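Local coordinates for protein tannase (Fusobacterium nucleatum subsp. nucleatum ATCC 25586, PDB 6YQ4) that probably hydrolyses the galloyl ester bonds of gallotannins with an alpha/beta-hydrolase fold, and carries a bound magnesium ion, at residues Ala71-Pro76 with Gly108-Ala113; Lys159-Gly164 with Ile200-Ala205; Pro114-Arg119 with Val137-Ala142. All coordinates share one frame; numbering follows the deposited sequence.

Contact 1 of 3, residues Ala71-Pro76 with Gly108-Ala113; sequences APIFFP and GYVVAA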
ATOM      1  N   ALA A  71     -20.532  14.415  -5.024  1.00 45.80           N
ATOM      2  CA  ALA A  71     -19.270  14.421  -4.308  1.00 41.03           C
ATOM      3  C   ALA A  71     -18.526  13.112  -4.509  1.00 43.44           C
ATOM      4  O   ALA A  71     -19.090  12.039  -4.279  1.00 49.37           O
ATOM      5  CB  ALA A  71     -19.523  14.658  -2.822  1.00 43.57           C
ATOM      6  N   PRO A  72     -17.269  13.156  -4.927  1.00 46.30           N
ATOM      7  CA  PRO A  72     -16.412  11.971  -4.818  1.00 43.52           C
ATOM      8  C   PRO A  72     -16.429  11.414  -3.401  1.00 39.55           C
ATOM      9  O   PRO A  72     -16.661  12.137  -2.424  1.00 32.32           O
ATOM     10  CB  PRO A  72     -15.020  12.496  -5.194  1.00 34.69           C
ATOM     11  CG  PRO A  72     -15.259  13.744  -5.932  1.00 48.28           C
ATOM     12  CD  PRO A  72     -16.561  14.324  -5.465  1.00 48.79           C
ATOM     13  N   ILE A  73     -16.172  10.113  -3.297  1.00 35.92           N
ATOM     14  CA  ILE A  73     -16.169   9.401  -2.026  1.00 26.39           C
ATOM     15  C   ILE A  73     -14.722   9.048  -1.722  1.00 33.42           C
ATOM     16  O   ILE A  73     -14.080   8.307  -2.483  1.00 29.81           O
ATOM     17  CB  ILE A  73     -17.082   8.160  -2.063  1.00 26.62           C
ATOM     18  CG1 ILE A  73     -18.537   8.589  -2.288  1.00 28.22           C
ATOM     19  CG2 ILE A  73     -16.990   7.347  -0.758  1.00 27.36           C
ATOM     20  CD1 ILE A  73     -19.531   7.452  -2.256  1.00 28.74           C
ATOM     21  N   PHE A  74     -14.199   9.613  -0.629  1.00 31.74           N
ATOM     22  CA  PHE A  74     -12.831   9.373  -0.192  1.00 28.85           C
ATOM     23  C   PHE A  74     -12.821   8.144   0.713  1.00 32.02           C
ATOM     24  O   PHE A  74     -13.512   8.118   1.741  1.00 34.28           O
ATOM     25  CB  PHE A  74     -12.279  10.604   0.529  1.00 30.39           C
ATOM     26  CG  PHE A  74     -10.831  10.469   0.955  1.00 32.66           C
ATOM     27  CD1 PHE A  74      -9.814  10.411   0.001  1.00 28.09           C
ATOM     28  CD2 PHE A  74     -10.487  10.415   2.303  1.00 27.91           C
ATOM     29  CE1 PHE A  74      -8.478  10.292   0.382  1.00 28.15           C
ATOM     30  CE2 PHE A  74      -9.145  10.291   2.699  1.00 36.54           C
ATOM     31  CZ  PHE A  74      -8.131  10.219   1.725  1.00 29.33           C
ATOM     32  N   PHE A  75     -12.014   7.149   0.343  1.00 35.96           N
ATOM     33  CA  PHE A  75     -12.041   5.800   0.913  1.00 32.78           C
ATOM     34  C   PHE A  75     -10.694   5.428   1.553  1.00 25.92           C
ATOM     35  O   PHE A  75      -9.958   4.587   1.021  1.00 19.88           O
ATOM     36  CB  PHE A  75     -12.429   4.830  -0.209  1.00 25.96           C
ATOM     37  CG  PHE A  75     -12.808   3.452   0.253  1.00 26.79           C
ATOM     38  CD1 PHE A  75     -14.060   3.209   0.817  1.00 34.96           C
ATOM     39  CD2 PHE A  75     -11.931   2.384   0.098  1.00 28.12           C
ATOM     40  CE1 PHE A  75     -14.416   1.927   1.264  1.00 30.88           C
ATOM     41  CE2 PHE A  75     -12.290   1.095   0.523  1.00 31.30           C
ATOM     42  CZ  PHE A  75     -13.529   0.872   1.106  1.00 32.57           C
ATOM     43  N   PRO A  76     -10.350   6.017   2.708  1.00 25.20           N
ATOM     44  CA  PRO A  76      -9.092   5.637   3.391  1.00 26.22           C
ATOM     45  C   PRO A  76      -9.200   4.380   4.256  1.00 30.87           C
ATOM     46  O   PRO A  76     -10.153   4.207   5.017  1.00 36.10           O
ATOM     47  CB  PRO A  76      -8.791   6.856   4.278  1.00 20.21           C
ATOM     48  CG  PRO A  76     -10.175   7.389   4.636  1.00 21.20           C
ATOM     49  CD  PRO A  76     -11.068   7.094   3.428  1.00 27.54           C
ATOM     50  N   GLY A 108     -15.172  18.978   0.581  1.00 34.23           N
ATOM     51  CA  GLY A 108     -16.471  18.582   0.072  1.00 36.97           C
ATOM     52  C   GLY A 108     -16.630  17.126  -0.317  1.00 41.74           C
ATOM     53  O   GLY A 108     -17.627  16.792  -0.966  1.00 40.64           O
ATOM     54  N   TYR A 109     -15.687  16.255   0.048  1.00 30.57           N
ATOM     55  CA  TYR A 109     -15.831  14.821  -0.196  1.00 36.79           C
ATOM     56  C   TYR A 109     -16.718  14.167   0.855  1.00 37.99           C
ATOM     57  O   TYR A 109     -16.720  14.556   2.025  1.00 46.65           O
ATOM     58  CB  TYR A 109     -14.469  14.117  -0.189  1.00 33.87           C
ATOM     59  CG  TYR A 109     -13.573  14.556  -1.301  1.00 37.94           C
ATOM     60  CD1 TYR A 109     -12.879  15.754  -1.226  1.00 43.79           C
ATOM     61  CD2 TYR A 109     -13.444  13.798  -2.444  1.00 46.95           C
ATOM     62  CE1 TYR A 109     -12.076  16.181  -2.267  1.00 48.04           C
ATOM     63  CE2 TYR A 109     -12.638  14.222  -3.494  1.00 56.80           C
ATOM     64  CZ  TYR A 109     -11.959  15.408  -3.397  1.00 54.57           C
ATOM     65  OH  TYR A 109     -11.161  15.818  -4.436  1.00 61.51           O
ATOM     66  N   VAL A 110     -17.469  13.161   0.432  1.00 34.64           N
ATOM     67  CA  VAL A 110     -18.010  12.195   1.375  1.00 31.73           C
ATOM     68  C   VAL A 110     -16.888  11.245   1.786  1.00 33.40           C
ATOM     69  O   VAL A 110     -16.045  10.851   0.972  1.00 35.62           O
ATOM     70  CB  VAL A 110     -19.208  11.445   0.766  1.00 34.43           C
ATOM     71  CG1 VAL A 110     -19.495  10.167   1.551  1.00 36.59           C
ATOM     72  CG2 VAL A 110     -20.436  12.328   0.753  1.00 31.84           C
ATOM     73  N   VAL A 111     -16.841  10.900   3.064  1.00 37.97           N
ATOM     74  CA  VAL A 111     -15.791  10.040   3.590  1.00 32.43           C
ATOM     75  C   VAL A 111     -16.424   8.740   4.049  1.00 28.68           C
ATOM     76  O   VAL A 111     -17.317   8.745   4.904  1.00 27.39           O
ATOM     77  CB  VAL A 111     -15.033  10.712   4.738  1.00 31.86           C
ATOM     78  CG1 VAL A 111     -14.050   9.715   5.363  1.00 25.30           C
ATOM     79  CG2 VAL A 111     -14.316  11.943   4.219  1.00 30.17           C
ATOM     80  N   ALA A 112     -15.981   7.634   3.458  1.00 25.22           N
ATOM     81  CA  ALA A 112     -16.319   6.291   3.913  1.00 27.97           C
ATOM     82  C   ALA A 112     -14.996   5.625   4.244  1.00 28.89           C
ATOM     83  O   ALA A 112     -14.146   5.464   3.362  1.00 30.61           O
ATOM     84  CB  ALA A 112     -17.097   5.509   2.858  1.00 30.88           C
ATOM     85  N   ALA A 113     -14.808   5.284   5.514  1.00 25.00           N
ATOM     86  CA  ALA A 113     -13.527   4.794   6.030  1.00 29.66           C
ATOM     87  C   ALA A 113     -13.722   3.407   6.638  1.00 33.75           C
ATOM     88  O   ALA A 113     -14.183   3.287   7.792  1.00 26.06           O
ATOM     89  CB  ALA A 113     -12.960   5.765   7.075  1.00 31.70           C
TER
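Three backbone hydrogen bonds zip Pro72 to Phe74 against Val110 to Ala112. Val110 N gives to Pro72 O, Phe74 N to Val110 O at 2.7 Å, and Ala112 N to Phe74 O at 3.0 Å. Val110 therefore serves Phe74 as well as Pro72 with its two main-chain groups. Weaker CA-H...O contacts fill in between; the straightest runs from Phe75 CA to Ala112 O, 3.2 Å with 171° at the hydrogen. The Phe75 ring comes to the same oxygen, its CD1 lying 3.4 Å from Ala112 O.

This is a parallel strand pair, with segment axes 4.6 Å apart and 26° from parallel. The two strands frame helix 100-106 in a beta-alpha-beta unit, and in order they match beta3 and beta4 of the alpha/beta-hydrolase sheet.

Apolar packing follows the two faces. On one, Ile73 directs CG2 opposite its own backbone N (CG1 takes the -63° position), which brings CG2 to 4.1 Å from Ala112 CB, while CG1 lies by Val110 CB. Helix 134-148 covers this side through Leu146. On the other, Phe74 CB sits near Val111 CG2, and Pro72 and Tyr109 cross obliquely, with Pro72 CB 3.4 Å from Tyr109 CE2. The Tyr109 hydroxyl reaches beyond the pair to Asp490. At the C-terminal end, Pro76 CG meets Ala113 CB at 4.0 Å.

Contact 2 of 3, residues Lys159-Gly164 with Ile200-Ala205; sequences KIISNG and IFAVSA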
ATOM      1  N   LYS A 159     -17.283   7.309  -8.038  1.00 41.12           N
ATOM      2  CA  LYS A 159     -16.081   8.107  -7.852  1.00 40.04           C
ATOM      3  C   LYS A 159     -15.494   7.845  -6.465  1.00 34.38           C
ATOM      4  O   LYS A 159     -15.378   8.734  -5.621  1.00 26.33           O
ATOM      5  CB  LYS A 159     -16.376   9.583  -8.096  1.00 40.86           C
ATOM      6  CG  LYS A 159     -16.700   9.853  -9.546  1.00 37.17           C
ATOM      7  CD  LYS A 159     -16.406  11.261  -9.941  1.00 41.54           C
ATOM      8  CE  LYS A 159     -17.318  11.656 -11.094  1.00 45.45           C
ATOM      9  NZ  LYS A 159     -16.540  12.271 -12.195  1.00 53.00           N
ATOM     10  N   ILE A 160     -15.113   6.590  -6.245  1.00 25.38           N
ATOM     11  CA  ILE A 160     -14.462   6.165  -5.015  1.00 29.83           C
ATOM     12  C   ILE A 160     -12.956   6.306  -5.200  1.00 31.26           C
ATOM     13  O   ILE A 160     -12.378   5.692  -6.102  1.00 30.07           O
ATOM     14  CB  ILE A 160     -14.840   4.717  -4.661  1.00 28.07           C
ATOM     15  CG1 ILE A 160     -16.309   4.623  -4.232  1.00 34.01           C
ATOM     16  CG2 ILE A 160     -13.948   4.190  -3.554  1.00 31.19           C
ATOM     17  CD1 ILE A 160     -16.789   3.190  -4.024  1.00 25.27           C
ATOM     18  N   ILE A 161     -12.313   7.099  -4.347  1.00 32.57           N
ATOM     19  CA  ILE A 161     -10.857   7.217  -4.353  1.00 30.57           C
ATOM     20  C   ILE A 161     -10.327   6.487  -3.131  1.00 32.30           C
ATOM     21  O   ILE A 161     -10.546   6.918  -1.989  1.00 39.96           O
ATOM     22  CB  ILE A 161     -10.375   8.673  -4.367  1.00 27.21           C
ATOM     23  CG1 ILE A 161     -11.060   9.444  -5.501  1.00 33.06           C
ATOM     24  CG2 ILE A 161      -8.817   8.717  -4.491  1.00 21.56           C
ATOM     25  CD1 ILE A 161     -12.310  10.187  -5.079  1.00 31.76           C
ATOM     26  N   SER A 162      -9.619   5.391  -3.377  1.00 22.44           N
ATOM     27  CA  SER A 162      -8.943   4.640  -2.333  1.00 26.18           C
ATOM     28  C   SER A 162      -7.670   5.348  -1.886  1.00 32.37           C
ATOM     29  O   SER A 162      -6.973   5.956  -2.706  1.00 34.11           O
ATOM     30  CB  SER A 162      -8.599   3.252  -2.862  1.00 26.50           C
ATOM     31  OG  SER A 162      -8.295   2.349  -1.830  1.00 36.11           O
ATOM     32  N   ASN A 163      -7.359   5.245  -0.583  1.00 23.63           N
ATOM     33  CA  ASN A 163      -6.085   5.690  -0.017  1.00 19.00           C
ATOM     34  C   ASN A 163      -5.570   4.682   1.021  1.00 22.39           C
ATOM     35  O   ASN A 163      -6.342   4.017   1.715  1.00 24.55           O
ATOM     36  CB  ASN A 163      -6.215   7.083   0.627  1.00 18.90           C
ATOM     37  CG  ASN A 163      -4.862   7.754   0.857  1.00 30.51           C
ATOM     38  OD1 ASN A 163      -3.964   7.687   0.009  1.00 26.36           O
ATOM     39  ND2 ASN A 163      -4.710   8.409   2.012  1.00 26.85           N
ATOM     40  N   GLY A 164      -4.250   4.564   1.103  1.00 17.41           N
ATOM     41  CA  GLY A 164      -3.598   3.713   2.080  1.00 22.14           C
ATOM     42  C   GLY A 164      -2.109   3.981   2.102  1.00 23.88           C
ATOM     43  O   GLY A 164      -1.557   4.647   1.227  1.00 20.56           O
ATOM     44  N   ILE A 200     -13.175   0.521  -8.374  1.00 32.43           N
ATOM     45  CA  ILE A 200     -13.099   1.866  -7.814  1.00 33.27           C
ATOM     46  C   ILE A 200     -12.635   2.856  -8.879  1.00 30.61           C
ATOM     47  O   ILE A 200     -12.207   2.483  -9.967  1.00 31.03           O
ATOM     48  CB  ILE A 200     -12.202   1.951  -6.560  1.00 30.39           C
ATOM     49  CG1 ILE A 200     -10.775   1.539  -6.864  1.00 24.28           C
ATOM     50  CG2 ILE A 200     -12.743   1.074  -5.461  1.00 33.32           C
ATOM     51  CD1 ILE A 200      -9.835   1.965  -5.811  1.00 20.33           C
ATOM     52  N   PHE A 201     -12.735   4.148  -8.539  1.00 27.10           N
ATOM     53  CA  PHE A 201     -12.463   5.189  -9.519  1.00 25.05           C
ATOM     54  C   PHE A 201     -10.978   5.539  -9.602  1.00 29.76           C
ATOM     55  O   PHE A 201     -10.460   5.774 -10.699  1.00 37.69           O
ATOM     56  CB  PHE A 201     -13.297   6.437  -9.214  1.00 28.88           C
ATOM     57  CG  PHE A 201     -13.072   7.578 -10.188  1.00 30.72           C
ATOM     58  CD1 PHE A 201     -13.640   7.565 -11.453  1.00 31.00           C
ATOM     59  CD2 PHE A 201     -12.262   8.652  -9.836  1.00 29.25           C
ATOM     60  CE1 PHE A 201     -13.420   8.630 -12.368  1.00 28.13           C
ATOM     61  CE2 PHE A 201     -12.029   9.698 -10.718  1.00 35.56           C
ATOM     62  CZ  PHE A 201     -12.619   9.689 -11.999  1.00 36.77           C
ATOM     63  N   ALA A 202     -10.273   5.575  -8.475  1.00 32.49           N
ATOM     64  CA  ALA A 202      -8.872   5.968  -8.491  1.00 27.79           C
ATOM     65  C   ALA A 202      -8.189   5.425  -7.245  1.00 28.56           C
ATOM     66  O   ALA A 202      -8.823   5.232  -6.212  1.00 24.64           O
ATOM     67  CB  ALA A 202      -8.717   7.491  -8.568  1.00 31.59           C
ATOM     68  N   VAL A 203      -6.890   5.172  -7.367  1.00 27.36           N
ATOM     69  CA  VAL A 203      -6.069   4.604  -6.311  1.00 24.58           C
ATOM     70  C   VAL A 203      -5.036   5.645  -5.922  1.00 31.23           C
ATOM     71  O   VAL A 203      -4.368   6.216  -6.792  1.00 38.90           O
ATOM     72  CB  VAL A 203      -5.357   3.315  -6.771  1.00 18.73           C
ATOM     73  CG1 VAL A 203      -4.323   2.897  -5.767  1.00 19.01           C
ATOM     74  CG2 VAL A 203      -6.328   2.213  -6.992  1.00 24.67           C
ATOM     75  N   SER A 204      -4.894   5.884  -4.628  1.00 26.23           N
ATOM     76  CA  SER A 204      -3.712   6.530  -4.094  1.00 26.35           C
ATOM     77  C   SER A 204      -3.044   5.554  -3.138  1.00 23.88           C
ATOM     78  O   SER A 204      -3.719   4.958  -2.298  1.00 27.51           O
ATOM     79  CB  SER A 204      -4.049   7.843  -3.378  1.00 30.46           C
ATOM     80  OG  SER A 204      -3.019   8.132  -2.441  1.00 28.70           O
ATOM     81  N   ALA A 205      -1.725   5.387  -3.284  1.00 24.17           N
ATOM     82  CA  ALA A 205      -0.946   4.375  -2.573  1.00 23.81           C
ATOM     83  C   ALA A 205       0.404   4.963  -2.192  1.00 26.11           C
ATOM     84  O   ALA A 205       1.236   5.229  -3.067  1.00 31.26           O
ATOM     85  CB  ALA A 205      -0.739   3.110  -3.406  1.00 16.64           C
TER
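Lys159 lays the start of its side chain over one face of the Phe201 ring: CG stands 4.2 Å above the ring plane, nearer the ring's margin than its centre. The ring gets there because Phe201 CG is trans to its own N (chi1 180°), and its CB sits 3.5 Å from Lys159 CA.

Ile160 and Ile200 meet at roughly a right angle, methyl against methyl, the two CG2 atoms 3.8 Å apart. In Ile200, CG1 is flanked by both main-chain branches (chi1 60°), and from there the side chain runs out until CD1 presses on Ser162 CB at 3.4 Å. The polar pair lies near the other end, where Ser204 OG donates to Asn163 OD1 at 2.7 Å, 24° out of the amide's carbonyl plane. With Asn163 ND2 bonded to Asp479, both ends of the amide are engaged and its rotation is fixed.

Between these two layers the strands run parallel. Ile160 O takes two donors, Phe201 N at 2.9 Å on a lone pair in the carbonyl plane and Ala202 N at 3.2 Å; Ser162 N then gives to Ala202 O, and Ser204 N to Ser162 O. Gly164 opens what looks like the GxSxG nucleophile elbow of an alpha/beta hydrolase. Strand 73-76 borders strand 160-163, helix 482-493 packs on Ile161, Ala202 and Ser204, and helices 134-148 and 167-177 cover Ile160, Ile200 and Ser162.

Contact 3 of 3, residues Pro114-Arg119 with Val137-Ala142; sequences PGARGR and VDLKAA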
ATOM      1  N   PRO A 114     -13.389   2.339   5.921  1.00 25.98           N
ATOM      2  CA  PRO A 114     -13.646   0.997   6.443  1.00 22.74           C
ATOM      3  C   PRO A 114     -12.521   0.502   7.331  1.00 30.87           C
ATOM      4  O   PRO A 114     -11.336   0.761   7.078  1.00 23.71           O
ATOM      5  CB  PRO A 114     -13.708   0.152   5.176  1.00 22.49           C
ATOM      6  CG  PRO A 114     -12.636   0.771   4.352  1.00 23.26           C
ATOM      7  CD  PRO A 114     -12.722   2.273   4.611  1.00 29.71           C
ATOM      8  N   GLY A 115     -12.907  -0.241   8.384  1.00 25.50           N
ATOM      9  CA  GLY A 115     -11.977  -1.152   9.000  1.00 22.65           C
ATOM     10  C   GLY A 115     -11.866  -2.435   8.190  1.00 24.82           C
ATOM     11  O   GLY A 115     -12.658  -2.688   7.279  1.00 25.56           O
ATOM     12  N   ALA A 116     -10.870  -3.250   8.544  1.00 23.45           N
ATOM     13  CA  ALA A 116     -10.589  -4.501   7.851  1.00 30.18           C
ATOM     14  C   ALA A 116      -9.818  -5.420   8.786  1.00 27.70           C
ATOM     15  O   ALA A 116      -9.048  -4.954   9.633  1.00 32.25           O
ATOM     16  CB  ALA A 116      -9.786  -4.265   6.557  1.00 29.66           C
ATOM     17  N   ARG A 117     -10.030  -6.729   8.620  1.00 26.51           N
ATOM     18  CA  ARG A 117      -9.297  -7.719   9.399  1.00 28.07           C
ATOM     19  C   ARG A 117      -7.833  -7.745   8.986  1.00 23.57           C
ATOM     20  O   ARG A 117      -7.446  -7.252   7.930  1.00 26.19           O
ATOM     21  CB  ARG A 117      -9.886  -9.121   9.228  1.00 26.05           C
ATOM     22  CG  ARG A 117     -11.346  -9.274   9.628  1.00 30.22           C
ATOM     23  CD  ARG A 117     -11.883 -10.621   9.164  1.00 26.78           C
ATOM     24  NE  ARG A 117     -12.309 -10.558   7.771  1.00 29.68           N
ATOM     25  CZ  ARG A 117     -12.503 -11.623   7.000  1.00 32.78           C
ATOM     26  NH1 ARG A 117     -12.324 -12.837   7.499  1.00 28.06           N
ATOM     27  NH2 ARG A 117     -12.889 -11.470   5.738  1.00 33.55           N
ATOM     28  N   GLY A 118      -7.011  -8.333   9.845  1.00 30.53           N
ATOM     29  CA  GLY A 118      -5.585  -8.409   9.613  1.00 25.24           C
ATOM     30  C   GLY A 118      -5.056  -9.693  10.209  1.00 35.59           C
ATOM     31  O   GLY A 118      -5.800 -10.487  10.794  1.00 32.11           O
ATOM     32  N   ARG A 119      -3.734  -9.839  10.116  1.00 29.13           N
ATOM     33  CA  ARG A 119      -3.082 -11.138  10.138  1.00 31.40           C
ATOM     34  C   ARG A 119      -3.055 -11.797  11.515  1.00 33.48           C
ATOM     35  O   ARG A 119      -2.928 -13.022  11.585  1.00 31.49           O
ATOM     36  CB  ARG A 119      -1.653 -10.997   9.579  1.00 26.74           C
ATOM     37  CG  ARG A 119      -0.801  -9.961  10.311  1.00 26.81           C
ATOM     38  CD  ARG A 119       0.561  -9.932   9.691  1.00 26.92           C
ATOM     39  NE  ARG A 119       1.491  -8.966  10.278  1.00 21.27           N
ATOM     40  CZ  ARG A 119       2.134  -9.127  11.428  1.00 28.70           C
ATOM     41  NH1 ARG A 119       1.899 -10.199  12.228  1.00 23.78           N
ATOM     42  NH2 ARG A 119       2.981  -8.180  11.814  1.00 25.82           N
ATOM     43  N   VAL A 137     -10.625  -8.714   0.966  1.00 38.47           N
ATOM     44  CA  VAL A 137     -12.038  -9.063   0.886  1.00 27.39           C
ATOM     45  C   VAL A 137     -12.883  -8.059   1.658  1.00 30.30           C
ATOM     46  O   VAL A 137     -13.962  -7.657   1.205  1.00 37.10           O
ATOM     47  CB  VAL A 137     -12.250 -10.499   1.386  1.00 33.43           C
ATOM     48  CG1 VAL A 137     -13.748 -10.761   1.650  1.00 25.99           C
ATOM     49  CG2 VAL A 137     -11.671 -11.488   0.383  1.00 24.78           C
ATOM     50  N   ASP A 138     -12.390  -7.596   2.810  1.00 30.83           N
ATOM     51  CA  ASP A 138     -13.161  -6.637   3.598  1.00 23.49           C
ATOM     52  C   ASP A 138     -13.311  -5.315   2.851  1.00 31.68           C
ATOM     53  O   ASP A 138     -14.414  -4.759   2.781  1.00 26.07           O
ATOM     54  CB  ASP A 138     -12.508  -6.427   4.974  1.00 37.47           C
ATOM     55  CG  ASP A 138     -12.661  -7.654   5.914  1.00 37.10           C
ATOM     56  OD1 ASP A 138     -11.882  -7.785   6.885  1.00 38.52           O
ATOM     57  OD2 ASP A 138     -13.557  -8.494   5.694  1.00 35.49           O
ATOM     58  N   LEU A 139     -12.220  -4.821   2.246  1.00 28.09           N
ATOM     59  CA  LEU A 139     -12.274  -3.572   1.490  1.00 21.46           C
ATOM     60  C   LEU A 139     -13.217  -3.683   0.295  1.00 26.78           C
ATOM     61  O   LEU A 139     -13.977  -2.748   0.011  1.00 28.36           O
ATOM     62  CB  LEU A 139     -10.867  -3.174   1.018  1.00 24.96           C
ATOM     63  CG  LEU A 139      -9.856  -2.779   2.095  1.00 31.14           C
ATOM     64  CD1 LEU A 139      -8.723  -1.945   1.525  1.00 28.60           C
ATOM     65  CD2 LEU A 139     -10.538  -2.040   3.249  1.00 24.89           C
ATOM     66  N   LYS A 140     -13.164  -4.809  -0.434  1.00 22.41           N
ATOM     67  CA  LYS A 140     -14.108  -5.033  -1.529  1.00 23.27           C
ATOM     68  C   LYS A 140     -15.541  -5.023  -1.020  1.00 28.48           C
ATOM     69  O   LYS A 140     -16.412  -4.362  -1.592  1.00 34.75           O
ATOM     70  CB  LYS A 140     -13.791  -6.362  -2.230  1.00 23.56           C
ATOM     71  CG  LYS A 140     -12.522  -6.316  -3.086  1.00 22.64           C
ATOM     72  CD  LYS A 140     -12.073  -7.701  -3.544  1.00 22.97           C
ATOM     73  CE  LYS A 140     -10.897  -7.563  -4.505  1.00 33.10           C
ATOM     74  NZ  LYS A 140     -11.311  -6.962  -5.833  1.00 27.54           N
ATOM     75  N   ALA A 141     -15.783  -5.721   0.092  1.00 38.49           N
ATOM     76  CA  ALA A 141     -17.114  -5.815   0.674  1.00 26.21           C
ATOM     77  C   ALA A 141     -17.650  -4.460   1.106  1.00 29.13           C
ATOM     78  O   ALA A 141     -18.859  -4.221   1.019  1.00 36.73           O
ATOM     79  CB  ALA A 141     -17.070  -6.763   1.861  1.00 26.66           C
ATOM     80  N   ALA A 142     -16.788  -3.565   1.585  1.00 25.19           N
ATOM     81  CA  ALA A 142     -17.270  -2.239   1.962  1.00 38.18           C
ATOM     82  C   ALA A 142     -17.615  -1.409   0.731  1.00 36.47           C
ATOM     83  O   ALA A 142     -18.624  -0.699   0.727  1.00 42.93           O
ATOM     84  CB  ALA A 142     -16.249  -1.513   2.842  1.00 33.42           C
TER
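Arg117 bends at its third torsion (chi3 -84°), which folds the guanidinium round to face Asp138, whose CG is turned trans to its own carbonyl carbon (chi1 -71°). The two side chains cross at about a right angle, and their flat groups are tilted 41° to one another. The grip is side-on: NE of Arg117 gives to the syn lone pair of Asp138 OD1 at 2.9 Å, while Arg117 NH2 gives to Asp138 OD2 at 3.1 Å from above the carboxylate plane. Both oxygens stay close to the guanidinium plane. Asp138 OD1 has a second donor, Arg117 N at 2.7 Å, in a nearly straight bond, so one arginine holds this oxygen by backbone and side chain together. Gln47 NE2 also bonds to Asp138 OD2. With three donors from Arg117 and one from Gln47, the buried carboxylate is probably kept ionised.

In the fold, this ties the loop leaving strand 110-114 to helix 134-148, the helix that crosses over to strand 160-163 in the alpha/beta-hydrolase arrangement.

Apolar contacts continue toward the strand. Ala116 CB abuts Asp138 CB at 3.8 Å and Leu139 CD2 at 4.1 Å. Pro114 presents its ring to the helix, CG meeting Leu139 CD2 at 3.7 Å and CB meeting Ala142 CB at 3.8 Å. Phe75, on strand 73-76, touches both Pro114 and Ala142.

In the fold
Along the chain the order is contact 1, contact 3, contact 2. Contacts 1 and 2 lie side by side in the central mixed sheet, centres about 10 Å apart, because strand 73-76 is hydrogen-bonded to strand 160-163; Phe75 N to Ile161 O is one probable bond. The parallel strands 110-114, 73-76, 160-163 and 202-206 thus form one continuous run. Contact 3 begins where strand 110-114 ends, its centre about 17 Å from that of contact 1 and 15 Å from that of contact 2. Contacts 1 and 2 are thus sheet pairs, contact 3 seats the crossover helix 134-148, and strand 160-163, which follows that helix, leads into the probable nucleophile elbow.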